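Uncharacterized protein (Bacteroides ovatus CL02T12C04, PDB 6PTM) probably hydrolyses carrageenan oligosaccharides from the chain end, as an exo-acting carrageenase of glycoside hydrolase family 42. Local coordinates at residues A85-D88 with D93-V96; D192-T197 with P210-E215; D345-M350 with S357-D362; I604-P609 with I628-K633. One frame throughout, in Å; residues are numbered along the deposited sequence.

Contact 1. Residues A85-D88 with D93-V96; sequences AKWD and DANV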
loop_
_atom_site.group_PDB
_atom_site.type_symbol
_atom_site.label_atom_id
_atom_site.label_comp_id
_atom_site.label_asym_id
_atom_site.label_seq_id
_atom_site.Cartn_x
_atom_site.Cartn_y
_atom_site.Cartn_z
ATOM N N ALA A 85 -9.794 16.689 -24.193
ATOM C CA ALA A 85 -8.936 17.655 -24.893
ATOM C C ALA A 85 -9.819 18.754 -25.520
ATOM O O ALA A 85 -9.411 19.921 -25.469
ATOM C CB ALA A 85 -8.101 16.973 -25.934
ATOM N N LYS A 86 -10.971 18.393 -26.077
ATOM C CA LYS A 86 -11.933 19.361 -26.672
ATOM C C LYS A 86 -12.441 20.278 -25.555
ATOM O O LYS A 86 -12.442 21.484 -25.740
ATOM C CB LYS A 86 -13.092 18.633 -27.371
ATOM C CG LYS A 86 -13.978 19.516 -28.243
ATOM C CD LYS A 86 -13.169 20.474 -29.100
ATOM C CE LYS A 86 -13.695 20.678 -30.497
ATOM N NZ LYS A 86 -12.559 20.694 -31.450
ATOM N N TRP A 87 -12.832 19.731 -24.410
ATOM C CA TRP A 87 -13.144 20.560 -23.223
ATOM C C TRP A 87 -11.953 21.460 -22.910
ATOM O O TRP A 87 -12.161 22.674 -22.787
ATOM C CB TRP A 87 -13.534 19.727 -22.011
ATOM C CG TRP A 87 -14.158 20.581 -20.963
ATOM C CD1 TRP A 87 -15.476 20.910 -20.862
ATOM C CD2 TRP A 87 -13.476 21.288 -19.912
ATOM N NE1 TRP A 87 -15.669 21.736 -19.787
ATOM C CE2 TRP A 87 -14.461 21.992 -19.187
ATOM C CE3 TRP A 87 -12.144 21.377 -19.504
ATOM C CZ2 TRP A 87 -14.152 22.772 -18.071
ATOM C CZ3 TRP A 87 -11.839 22.119 -18.386
ATOM C CH2 TRP A 87 -12.833 22.821 -17.690
ATOM N N ASP A 88 -10.737 20.927 -22.887
ATOM C CA ASP A 88 -9.573 21.746 -22.491
ATOM C C ASP A 88 -9.427 22.908 -23.495
ATOM O O ASP A 88 -9.149 24.044 -23.077
ATOM C CB ASP A 88 -8.302 20.905 -22.314
ATOM C CG ASP A 88 -8.373 19.866 -21.195
ATOM O OD1 ASP A 88 -9.052 20.150 -20.189
ATOM O OD2 ASP A 88 -7.739 18.767 -21.333
ATOM N N ASP A 93 -9.190 29.105 -19.786
ATOM C CA ASP A 93 -9.204 29.968 -18.571
ATOM C C ASP A 93 -9.320 29.062 -17.339
ATOM O O ASP A 93 -8.558 29.245 -16.359
ATOM C CB ASP A 93 -10.344 30.991 -18.646
ATOM C CG ASP A 93 -10.191 32.059 -19.736
ATOM O OD1 ASP A 93 -9.069 32.210 -20.304
ATOM O OD2 ASP A 93 -11.197 32.746 -20.013
ATOM N N ALA A 94 -10.207 28.077 -17.405
ATOM C CA ALA A 94 -10.390 27.096 -16.311
ATOM C C ALA A 94 -9.063 26.365 -16.075
ATOM O O ALA A 94 -8.692 26.236 -14.909
ATOM C CB ALA A 94 -11.560 26.180 -16.586
ATOM N N ASN A 95 -8.296 26.012 -17.122
ATOM C CA ASN A 95 -7.028 25.256 -16.929
ATOM C C ASN A 95 -5.911 26.170 -16.443
ATOM O O ASN A 95 -4.983 25.642 -15.771
ATOM C CB ASN A 95 -6.640 24.412 -18.154
ATOM C CG ASN A 95 -7.573 23.223 -18.273
ATOM O OD1 ASN A 95 -7.947 22.633 -17.261
ATOM N ND2 ASN A 95 -8.020 22.918 -19.477
ATOM N N VAL A 96 -5.970 27.476 -16.749
ATOM C CA VAL A 96 -4.947 28.435 -16.232
ATOM C C VAL A 96 -5.039 28.358 -14.701
ATOM O O VAL A 96 -3.974 28.259 -14.020
ATOM C CB VAL A 96 -5.131 29.880 -16.758
ATOM C CG1 VAL A 96 -4.186 30.845 -16.038
ATOM C CG2 VAL A 96 -4.926 29.992 -18.266
HETATM O O HOH W 1 -8.692 20.140 -17.563
HETATM O O HOH W 2 -6.513 24.039 -21.662
#
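D88 and N95 meet at about a right angle, the carboxylate and amide planes turned 71° apart. N95 ND2 donates to D88 OD1 over 3.0 Å, and it arrives from above the carboxylate plane, 48° out of it; the N-H...O angle of 147° leaves the bond somewhat bent. Two waters double the link. One donates to D88 OD1 and to N95 OD1, at 2.6 Å from the latter; the other accepts from N95 ND2 and donates to D88 O. N98 holds N95 OD1 as well, by a hydrogen bond from its ND2, so the rotation of the amide is fixed from both helices. The contact joins two consecutive helices, 69-90 and 92-100, linked by a single residue, with N95 reaching back to D88 in the last turn of the first helix. The carboxylate has a stronger partner outside, since D88 OD2 forms a salt bridge with R511, while E120 of helix 109-139 brings a like charge close to the same oxygen. On the flank lies the indole of W87, its plane steeply inclined to the N95 amide. With CG anti to the backbone N, its six-membered ring reaches the second helix by CH2, which touches A94 CB at 3.8 Å, and by CZ3, which lies 4.1 Å from N95 ND2. R511 and S516, from a loop, also touch W87.

Contact 2. Residues D192-T197 with P210-E215; sequences DGFFMT and PKVINE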
loop_
_atom_site.group_PDB
_atom_site.type_symbol
_atom_site.label_atom_id
_atom_site.label_comp_id
_atom_site.label_asym_id
_atom_site.label_seq_id
_atom_site.Cartn_x
_atom_site.Cartn_y
_atom_site.Cartn_z
ATOM N N ASP A 192 -17.809 -0.950 -7.354
ATOM C CA ASP A 192 -19.077 -0.452 -6.778
ATOM C C ASP A 192 -18.755 0.002 -5.358
ATOM O O ASP A 192 -17.558 -0.027 -4.950
ATOM C CB ASP A 192 -20.134 -1.554 -6.797
ATOM C CG ASP A 192 -21.592 -1.098 -6.835
ATOM O OD1 ASP A 192 -21.884 0.048 -6.382
ATOM O OD2 ASP A 192 -22.431 -1.931 -7.250
ATOM N N GLY A 193 -19.797 0.336 -4.605
ATOM C CA GLY A 193 -19.672 0.623 -3.174
ATOM C C GLY A 193 -20.738 1.572 -2.693
ATOM O O GLY A 193 -21.719 1.835 -3.423
ATOM N N PHE A 194 -20.594 1.992 -1.449
ATOM C CA PHE A 194 -21.599 2.799 -0.736
ATOM C C PHE A 194 -20.858 3.691 0.261
ATOM O O PHE A 194 -19.894 3.230 0.887
ATOM C CB PHE A 194 -22.652 1.904 -0.084
ATOM C CG PHE A 194 -23.784 2.727 0.463
ATOM C CD1 PHE A 194 -24.747 3.247 -0.389
ATOM C CD2 PHE A 194 -23.855 3.044 1.811
ATOM C CE1 PHE A 194 -25.760 4.069 0.103
ATOM C CE2 PHE A 194 -24.882 3.848 2.301
ATOM C CZ PHE A 194 -25.840 4.350 1.449
ATOM N N PHE A 195 -21.239 4.966 0.315
ATOM C CA PHE A 195 -20.641 5.984 1.214
ATOM C C PHE A 195 -21.648 6.281 2.318
ATOM O O PHE A 195 -22.805 6.503 2.009
ATOM C CB PHE A 195 -20.345 7.268 0.442
ATOM C CG PHE A 195 -19.895 8.411 1.310
ATOM C CD1 PHE A 195 -20.802 9.344 1.795
ATOM C CD2 PHE A 195 -18.561 8.551 1.645
ATOM C CE1 PHE A 195 -20.372 10.394 2.594
ATOM C CE2 PHE A 195 -18.130 9.609 2.426
ATOM C CZ PHE A 195 -19.039 10.517 2.916
ATOM N N MET A 196 -21.223 6.312 3.567
ATOM C CA MET A 196 -22.083 6.854 4.643
ATOM C C MET A 196 -21.231 7.593 5.671
ATOM O O MET A 196 -20.000 7.486 5.623
ATOM C CB MET A 196 -22.885 5.744 5.319
ATOM C CG MET A 196 -22.044 4.659 5.891
ATOM S SD MET A 196 -23.204 3.414 6.471
ATOM C CE MET A 196 -22.012 2.287 7.194
ATOM N N THR A 197 -21.905 8.337 6.545
ATOM C CA THR A 197 -21.311 9.261 7.527
ATOM C C THR A 197 -22.167 9.225 8.791
ATOM O O THR A 197 -23.423 9.042 8.692
ATOM C CB THR A 197 -21.177 10.664 6.918
ATOM O OG1 THR A 197 -20.632 11.470 7.948
ATOM C CG2 THR A 197 -22.476 11.260 6.424
ATOM N N PRO A 210 -33.585 9.644 5.651
ATOM C CA PRO A 210 -34.397 9.006 4.605
ATOM C C PRO A 210 -33.735 8.848 3.230
ATOM O O PRO A 210 -33.993 7.849 2.621
ATOM C CB PRO A 210 -35.617 9.934 4.518
ATOM C CG PRO A 210 -35.793 10.333 5.967
ATOM C CD PRO A 210 -34.355 10.650 6.392
ATOM N N LYS A 211 -32.890 9.791 2.816
ATOM C CA LYS A 211 -32.161 9.751 1.520
ATOM C C LYS A 211 -31.264 8.511 1.502
ATOM O O LYS A 211 -31.165 7.852 0.438
ATOM C CB LYS A 211 -31.344 11.035 1.328
ATOM C CG LYS A 211 -30.589 11.153 0.006
ATOM C CD LYS A 211 -29.778 12.454 -0.142
ATOM C CE LYS A 211 -29.382 12.800 -1.568
ATOM N N VAL A 212 -30.694 8.151 2.653
ATOM C CA VAL A 212 -29.761 6.997 2.762
ATOM C C VAL A 212 -30.580 5.701 2.745
ATOM O O VAL A 212 -30.245 4.755 2.005
ATOM C CB VAL A 212 -28.874 7.135 4.025
ATOM C CG1 VAL A 212 -28.049 5.894 4.247
ATOM C CG2 VAL A 212 -27.971 8.338 3.926
ATOM N N ILE A 213 -31.663 5.636 3.518
ATOM C CA ILE A 213 -32.564 4.448 3.469
ATOM C C ILE A 213 -33.039 4.208 2.025
ATOM O O ILE A 213 -33.029 3.038 1.586
ATOM C CB ILE A 213 -33.745 4.610 4.436
ATOM C CG1 ILE A 213 -33.294 4.876 5.878
ATOM C CG2 ILE A 213 -34.667 3.414 4.362
ATOM C CD1 ILE A 213 -32.411 3.784 6.427
ATOM N N ASN A 214 -33.523 5.252 1.340
ATOM C CA ASN A 214 -34.047 5.132 -0.041
ATOM C C ASN A 214 -32.963 4.543 -0.947
ATOM O O ASN A 214 -33.286 3.612 -1.738
ATOM C CB ASN A 214 -34.518 6.481 -0.589
ATOM C CG ASN A 214 -35.845 6.896 0.014
ATOM O OD1 ASN A 214 -36.596 6.049 0.452
ATOM N ND2 ASN A 214 -36.179 8.178 -0.014
ATOM N N GLU A 215 -31.730 5.036 -0.833
ATOM C CA GLU A 215 -30.626 4.561 -1.697
ATOM C C GLU A 215 -30.396 3.084 -1.414
ATOM O O GLU A 215 -30.377 2.285 -2.370
ATOM C CB GLU A 215 -29.382 5.396 -1.462
ATOM C CG GLU A 215 -28.511 5.466 -2.688
ATOM C CD GLU A 215 -27.178 6.133 -2.417
ATOM O OE1 GLU A 215 -27.124 7.076 -1.563
ATOM O OE2 GLU A 215 -26.195 5.685 -3.019
HETATM O O HOH W 3 -22.969 5.897 -1.932
#
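F194 packs strand 192-197 against helix 210-218 within a beta-alpha-beta unit whose second strand, 225-230, lies parallel to the first; the arrangement is consistent with the (beta/alpha)8 barrel of the GH42 catalytic domain. The apolar part is one edge contact: F194 CZ meets V212 CG1 at 3.9 Å, the methyl lying near the plane of the ring. With CG anti to the backbone N (chi1 -171°), the ring of F194 is carried outward from the strand to the helix, while M278 of helix 261-278 also touches it. The polar-to-aromatic part comes from E215, one turn after V212. Its chain runs extended beyond CG and brings the carboxylate obliquely to the same ring, the two planes 57° apart, with OE2 3.5 Å from F194 CE1. An alanine in place of F194 would be likely to take the ring edge from V212 CG1 and the aromatic neighbour from the E215 carboxylate, opening a gap between strand and helix. Hydrogen bonding across the contact runs through water, and weakly: one water accepts from F195 N and donates a long bond to E215 OE2. At the start of the strand, D192 OD1 takes a salt bridge from K219, just past the helix, and D192 OD2 accepts from S223 N. D192 OD1 also accepts from G193 N at 2.8 Å, the donor on its anti side and 30° out of the carboxylate plane.

Contact 3. Residues D345-M350 with S357-D362; sequences DGPRIM and SPMYFD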
loop_
_atom_site.group_PDB
_atom_site.type_symbol
_atom_site.label_atom_id
_atom_site.label_comp_id
_atom_site.label_asym_id
_atom_site.label_seq_id
_atom_site.Cartn_x
_atom_site.Cartn_y
_atom_site.Cartn_z
ATOM N N ASP A 345 -2.452 12.387 36.362
ATOM C CA ASP A 345 -2.996 13.655 35.802
ATOM C C ASP A 345 -1.893 14.411 35.066
ATOM O O ASP A 345 -1.846 15.626 35.204
ATOM C CB ASP A 345 -3.684 14.501 36.889
ATOM C CG ASP A 345 -4.828 15.354 36.355
ATOM O OD1 ASP A 345 -5.367 15.033 35.279
ATOM O OD2 ASP A 345 -5.192 16.312 37.026
ATOM N N GLY A 346 -1.097 13.697 34.270
ATOM C CA GLY A 346 -0.111 14.270 33.338
ATOM C C GLY A 346 -0.757 14.989 32.154
ATOM O O GLY A 346 -1.969 15.093 32.010
ATOM N N PRO A 347 0.094 15.577 31.295
ATOM C CA PRO A 347 -0.370 16.322 30.144
ATOM C C PRO A 347 -1.143 15.428 29.162
ATOM O O PRO A 347 -0.857 14.222 29.044
ATOM C CB PRO A 347 0.897 16.900 29.483
ATOM C CG PRO A 347 2.094 16.350 30.268
ATOM C CD PRO A 347 1.553 15.620 31.480
ATOM N N ARG A 348 -2.145 16.025 28.539
ATOM C CA ARG A 348 -3.016 15.391 27.509
ATOM C C ARG A 348 -2.368 15.438 26.110
ATOM O O ARG A 348 -2.977 14.971 25.164
ATOM C CB ARG A 348 -4.364 16.106 27.460
ATOM C CG ARG A 348 -5.374 15.570 28.471
ATOM C CD ARG A 348 -4.860 15.514 29.894
ATOM N NE ARG A 348 -5.963 15.403 30.840
ATOM C CZ ARG A 348 -5.823 15.212 32.144
ATOM N NH1 ARG A 348 -4.628 15.057 32.680
ATOM N NH2 ARG A 348 -6.901 15.152 32.911
ATOM N N ILE A 349 -1.185 16.017 25.982
ATOM C CA ILE A 349 -0.390 16.070 24.729
ATOM C C ILE A 349 1.075 15.945 25.143
ATOM O O ILE A 349 1.394 16.410 26.246
ATOM C CB ILE A 349 -0.709 17.374 23.971
ATOM C CG1 ILE A 349 -0.204 17.304 22.528
ATOM C CG2 ILE A 349 -0.147 18.595 24.715
ATOM C CD1 ILE A 349 -0.891 18.270 21.606
ATOM N N MET A 350 1.905 15.303 24.315
ATOM C CA MET A 350 3.309 15.057 24.606
ATOM C C MET A 350 4.156 16.172 23.966
ATOM O O MET A 350 3.707 16.850 22.991
ATOM C CB MET A 350 3.755 13.697 24.069
ATOM C CG MET A 350 3.121 12.518 24.785
ATOM S SD MET A 350 3.683 12.382 26.472
ATOM C CE MET A 350 2.301 13.173 27.280
ATOM N N SER A 357 11.393 8.924 27.515
ATOM C CA SER A 357 10.916 8.858 28.916
ATOM C C SER A 357 9.795 7.838 28.997
ATOM O O SER A 357 9.071 7.595 28.014
ATOM C CB SER A 357 10.428 10.162 29.425
ATOM O OG SER A 357 9.289 10.570 28.687
ATOM N N PRO A 358 9.623 7.237 30.185
ATOM C CA PRO A 358 8.521 6.305 30.415
ATOM C C PRO A 358 7.128 6.889 30.203
ATOM O O PRO A 358 6.359 6.198 29.549
ATOM C CB PRO A 358 8.775 5.842 31.853
ATOM C CG PRO A 358 10.286 5.915 31.938
ATOM C CD PRO A 358 10.573 7.268 31.317
ATOM N N MET A 359 6.859 8.130 30.620
ATOM C CA MET A 359 5.514 8.709 30.441
ATOM C C MET A 359 5.219 8.818 28.932
ATOM O O MET A 359 4.075 8.570 28.516
ATOM C CB MET A 359 5.351 10.080 31.088
ATOM C CG MET A 359 4.000 10.631 30.781
ATOM S SD MET A 359 3.604 12.229 31.479
ATOM C CE MET A 359 4.708 13.275 30.518
ATOM N N TYR A 360 6.220 9.191 28.157
ATOM C CA TYR A 360 6.089 9.344 26.694
ATOM C C TYR A 360 5.784 7.989 26.097
ATOM O O TYR A 360 4.890 7.919 25.233
ATOM C CB TYR A 360 7.364 9.943 26.122
ATOM C CG TYR A 360 7.370 10.168 24.631
ATOM C CD1 TYR A 360 7.637 9.126 23.745
ATOM C CD2 TYR A 360 7.182 11.436 24.103
ATOM C CE1 TYR A 360 7.704 9.342 22.376
ATOM C CE2 TYR A 360 7.256 11.665 22.742
ATOM C CZ TYR A 360 7.547 10.624 21.877
ATOM O OH TYR A 360 7.614 10.866 20.534
ATOM N N PHE A 361 6.554 6.972 26.486
ATOM C CA PHE A 361 6.384 5.623 25.933
ATOM C C PHE A 361 4.938 5.173 26.169
ATOM O O PHE A 361 4.266 4.664 25.262
ATOM C CB PHE A 361 7.348 4.626 26.571
ATOM C CG PHE A 361 7.041 3.270 26.024
ATOM C CD1 PHE A 361 6.095 2.470 26.623
ATOM C CD2 PHE A 361 7.581 2.883 24.816
ATOM C CE1 PHE A 361 5.738 1.256 26.068
ATOM C CE2 PHE A 361 7.205 1.687 24.240
ATOM C CZ PHE A 361 6.285 0.874 24.866
ATOM N N ASP A 362 4.500 5.307 27.413
ATOM C CA ASP A 362 3.157 4.898 27.881
ATOM C C ASP A 362 2.102 5.631 27.066
ATOM O O ASP A 362 1.105 4.979 26.660
ATOM C CB ASP A 362 3.005 5.124 29.378
ATOM C CG ASP A 362 3.671 4.038 30.216
ATOM O OD1 ASP A 362 4.122 3.007 29.624
ATOM O OD2 ASP A 362 3.778 4.242 31.428
#
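Two methionines meet methyl to methyl, M350 CE lying 4.0 Å from M359 CE, where an irregular loop folds over the first turn of helix 358-385. They arrive by different routes. M359 is extended through its first two torsions, with CG anti to the backbone N (chi1 176°), and bends only at the thioether, so it projects from the helix to the loop. M350 bends at both chi2 and chi3 and curls over the helix backbone, its SD 3.9 Å from Y360 CA. The same sulfur makes a Met-aromatic contact with Y360, 5.3 Å from the ring centroid and 55° off the ring normal, an oblique approach; M350 CB adds a touch on Y360 CD2. P347 lies across the M359 thioether, with CD 4.0 Å from SD and CG equally near CE. The loop that presents P347 is braced by R348: its NH1 and NH2 grip D345 OD1 end-on, and NH1 also donates to G346 O at 2.7 Å, in the carbonyl plane. E310 gives R348 a second salt bridge, and Y313 a cation-pi contact. On the helix side, S357 is the N-cap, its OG accepting a weak bond from Y360 N and also bonding to M354 O. F363 and M364 also touch M350. This is structural packing within the region of beta-galactosidase family similarity. The interface is built from thioethers, a proline and an aromatic ring; no polar bond links the segments directly, so the join rests on dispersion and sulfur-aromatic contact and probably tolerates small shifts.

Contact 4. Residues I604-P609 with I628-K633; sequences ILKNNP and IETVQK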
loop_
_atom_site.group_PDB
_atom_site.type_symbol
_atom_site.label_atom_id
_atom_site.label_comp_id
_atom_site.label_asym_id
_atom_site.label_seq_id
_atom_site.Cartn_x
_atom_site.Cartn_y
_atom_site.Cartn_z
ATOM N N ILE A 604 4.087 -12.062 15.146
ATOM C CA ILE A 604 4.378 -12.964 14.005
ATOM C C ILE A 604 4.926 -14.300 14.532
ATOM O O ILE A 604 4.482 -15.378 14.042
ATOM C CB ILE A 604 5.312 -12.242 13.007
ATOM C CG1 ILE A 604 4.553 -11.162 12.234
ATOM C CG2 ILE A 604 5.991 -13.206 12.060
ATOM C CD1 ILE A 604 5.442 -10.167 11.482
ATOM N N LEU A 605 5.880 -14.276 15.461
ATOM C CA LEU A 605 6.474 -15.548 15.956
ATOM C C LEU A 605 5.362 -16.335 16.649
ATOM O O LEU A 605 5.330 -17.573 16.515
ATOM C CB LEU A 605 7.652 -15.271 16.898
ATOM C CG LEU A 605 9.034 -15.281 16.241
ATOM C CD1 LEU A 605 9.108 -14.275 15.108
ATOM C CD2 LEU A 605 10.088 -14.922 17.248
ATOM N N LYS A 606 4.464 -15.673 17.367
ATOM C CA LYS A 606 3.438 -16.434 18.127
ATOM C C LYS A 606 2.314 -16.924 17.219
ATOM O O LYS A 606 1.707 -17.910 17.577
ATOM C CB LYS A 606 2.873 -15.612 19.276
ATOM C CG LYS A 606 3.928 -15.368 20.333
ATOM C CD LYS A 606 3.412 -14.718 21.580
ATOM C CE LYS A 606 4.004 -15.405 22.793
ATOM N NZ LYS A 606 4.186 -14.418 23.873
ATOM N N ASN A 607 2.015 -16.259 16.112
ATOM C CA ASN A 607 0.757 -16.550 15.373
ATOM C C ASN A 607 1.002 -17.151 13.996
ATOM O O ASN A 607 0.020 -17.579 13.430
ATOM C CB ASN A 607 -0.079 -15.280 15.238
ATOM C CG ASN A 607 -0.601 -14.872 16.597
ATOM O OD1 ASN A 607 -1.542 -15.494 17.090
ATOM N ND2 ASN A 607 0.032 -13.887 17.220
ATOM N N ASN A 608 2.216 -17.077 13.443
ATOM C CA ASN A 608 2.494 -17.445 12.026
ATOM C C ASN A 608 3.470 -18.625 11.974
ATOM O O ASN A 608 4.343 -18.754 12.834
ATOM C CB ASN A 608 3.053 -16.266 11.226
ATOM C CG ASN A 608 2.083 -15.121 11.037
ATOM O OD1 ASN A 608 0.962 -15.164 11.541
ATOM N ND2 ASN A 608 2.526 -14.070 10.352
ATOM N N PRO A 609 3.364 -19.548 10.991
ATOM C CA PRO A 609 4.383 -20.600 10.855
ATOM C C PRO A 609 5.780 -19.992 10.631
ATOM O O PRO A 609 5.906 -18.985 9.950
ATOM C CB PRO A 609 3.902 -21.475 9.689
ATOM C CG PRO A 609 2.689 -20.769 9.082
ATOM C CD PRO A 609 2.216 -19.734 10.091
ATOM N N ILE A 628 12.231 -10.708 23.706
ATOM C CA ILE A 628 13.443 -11.535 23.960
ATOM C C ILE A 628 13.021 -12.978 24.254
ATOM O O ILE A 628 13.633 -13.890 23.670
ATOM C CB ILE A 628 14.282 -10.891 25.072
ATOM C CG1 ILE A 628 14.856 -9.564 24.567
ATOM C CG2 ILE A 628 15.352 -11.865 25.535
ATOM C CD1 ILE A 628 15.511 -8.704 25.607
ATOM N N GLU A 629 12.026 -13.173 25.128
ATOM C CA GLU A 629 11.468 -14.505 25.483
ATOM C C GLU A 629 10.974 -15.185 24.208
ATOM O O GLU A 629 11.207 -16.393 24.062
ATOM C CB GLU A 629 10.339 -14.394 26.519
ATOM C CG GLU A 629 10.852 -14.102 27.916
ATOM C CD GLU A 629 9.802 -13.641 28.921
ATOM O OE1 GLU A 629 8.623 -13.424 28.524
ATOM O OE2 GLU A 629 10.175 -13.482 30.103
ATOM N N THR A 630 10.293 -14.465 23.313
ATOM C CA THR A 630 9.756 -15.125 22.112
ATOM C C THR A 630 10.936 -15.464 21.189
ATOM O O THR A 630 10.922 -16.556 20.594
ATOM C CB THR A 630 8.627 -14.292 21.497
ATOM O OG1 THR A 630 7.659 -14.076 22.521
ATOM C CG2 THR A 630 7.958 -14.970 20.332
ATOM N N VAL A 631 11.936 -14.591 21.075
ATOM C CA VAL A 631 13.076 -14.901 20.165
ATOM C C VAL A 631 13.849 -16.089 20.762
ATOM O O VAL A 631 14.314 -16.909 19.962
ATOM C CB VAL A 631 13.954 -13.670 19.886
ATOM C CG1 VAL A 631 15.264 -14.046 19.216
ATOM C CG2 VAL A 631 13.183 -12.653 19.067
ATOM N N GLN A 632 13.865 -16.240 22.098
ATOM C CA GLN A 632 14.536 -17.388 22.784
ATOM C C GLN A 632 13.846 -18.678 22.348
ATOM O O GLN A 632 14.574 -19.659 21.988
ATOM C CB GLN A 632 14.551 -17.252 24.319
ATOM C CG GLN A 632 15.393 -18.337 25.021
ATOM C CD GLN A 632 16.809 -18.404 24.505
ATOM O OE1 GLN A 632 17.600 -17.474 24.678
ATOM N NE2 GLN A 632 17.126 -19.488 23.801
ATOM N N LYS A 633 12.508 -18.686 22.340
ATOM C CA LYS A 633 11.719 -19.902 21.984
ATOM C C LYS A 633 12.081 -20.309 20.550
ATOM O O LYS A 633 12.116 -21.525 20.256
ATOM C CB LYS A 633 10.207 -19.711 22.171
ATOM C CG LYS A 633 9.728 -19.685 23.617
ATOM C CD LYS A 633 8.233 -19.881 23.821
#
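T630 turns CG2 anti to its backbone N and OG1 anti to its carbonyl carbon (chi1 -55°), which gives the methyl to L605 and sets the hydroxyl before the K606 side chain. Helices 602-607 and 625-636 pack here as neighbours beside a five-stranded parallel sheet, in an alpha/beta domain that probably corresponds to the one mediating trimer formation in some GH42 beta-galactosidases; the assembly here is a single chain. The closest approach is tight: L605 CB lies 3.5 Å from T630 CG2, and L605 CD2 follows at 3.7 Å as the two side chains slide past each other in opposite directions. L605 CD2 also reaches V631 CG2 at 4.2 Å; V631 in turn touches F567 on strand 564-567. K606 crosses T630 at about a right angle, its CG near the methyl. The polar ends have their own partners: K606 NZ forms a salt bridge with E602, and T630 OG1 hydrogen bonds to S626 O, one turn back. Replacing T630 with a glycine would probably open a gap against L605 CB and leave S626 O without the hydroxyl that bonds to it. Across the helices, K606 NZ lies 3.7 Å from T630 OG1, an approach too long for a hydrogen bond.

In the fold
From the N terminus the four contacts follow in series; none nests in or crosses another. Contact 1 closes the short turn between helices 69-90 and 92-100, in the helical region ahead of the first strand. Contact 2 then closes the loop from strand 192-197 to helix 210-218, at an outermost strand of a four-stranded parallel sheet. Contact 3 folds the loop after helix 327-334 back on the start of helix 358-385. Contact 4 spans strand 614-617 and joins two helices of the later alpha/beta domain. Contacts 3 and 4 lie closest, about 30 Å between centres; contacts 1 and 4, about 59 Å apart, lie on opposite sides of the chain's centre.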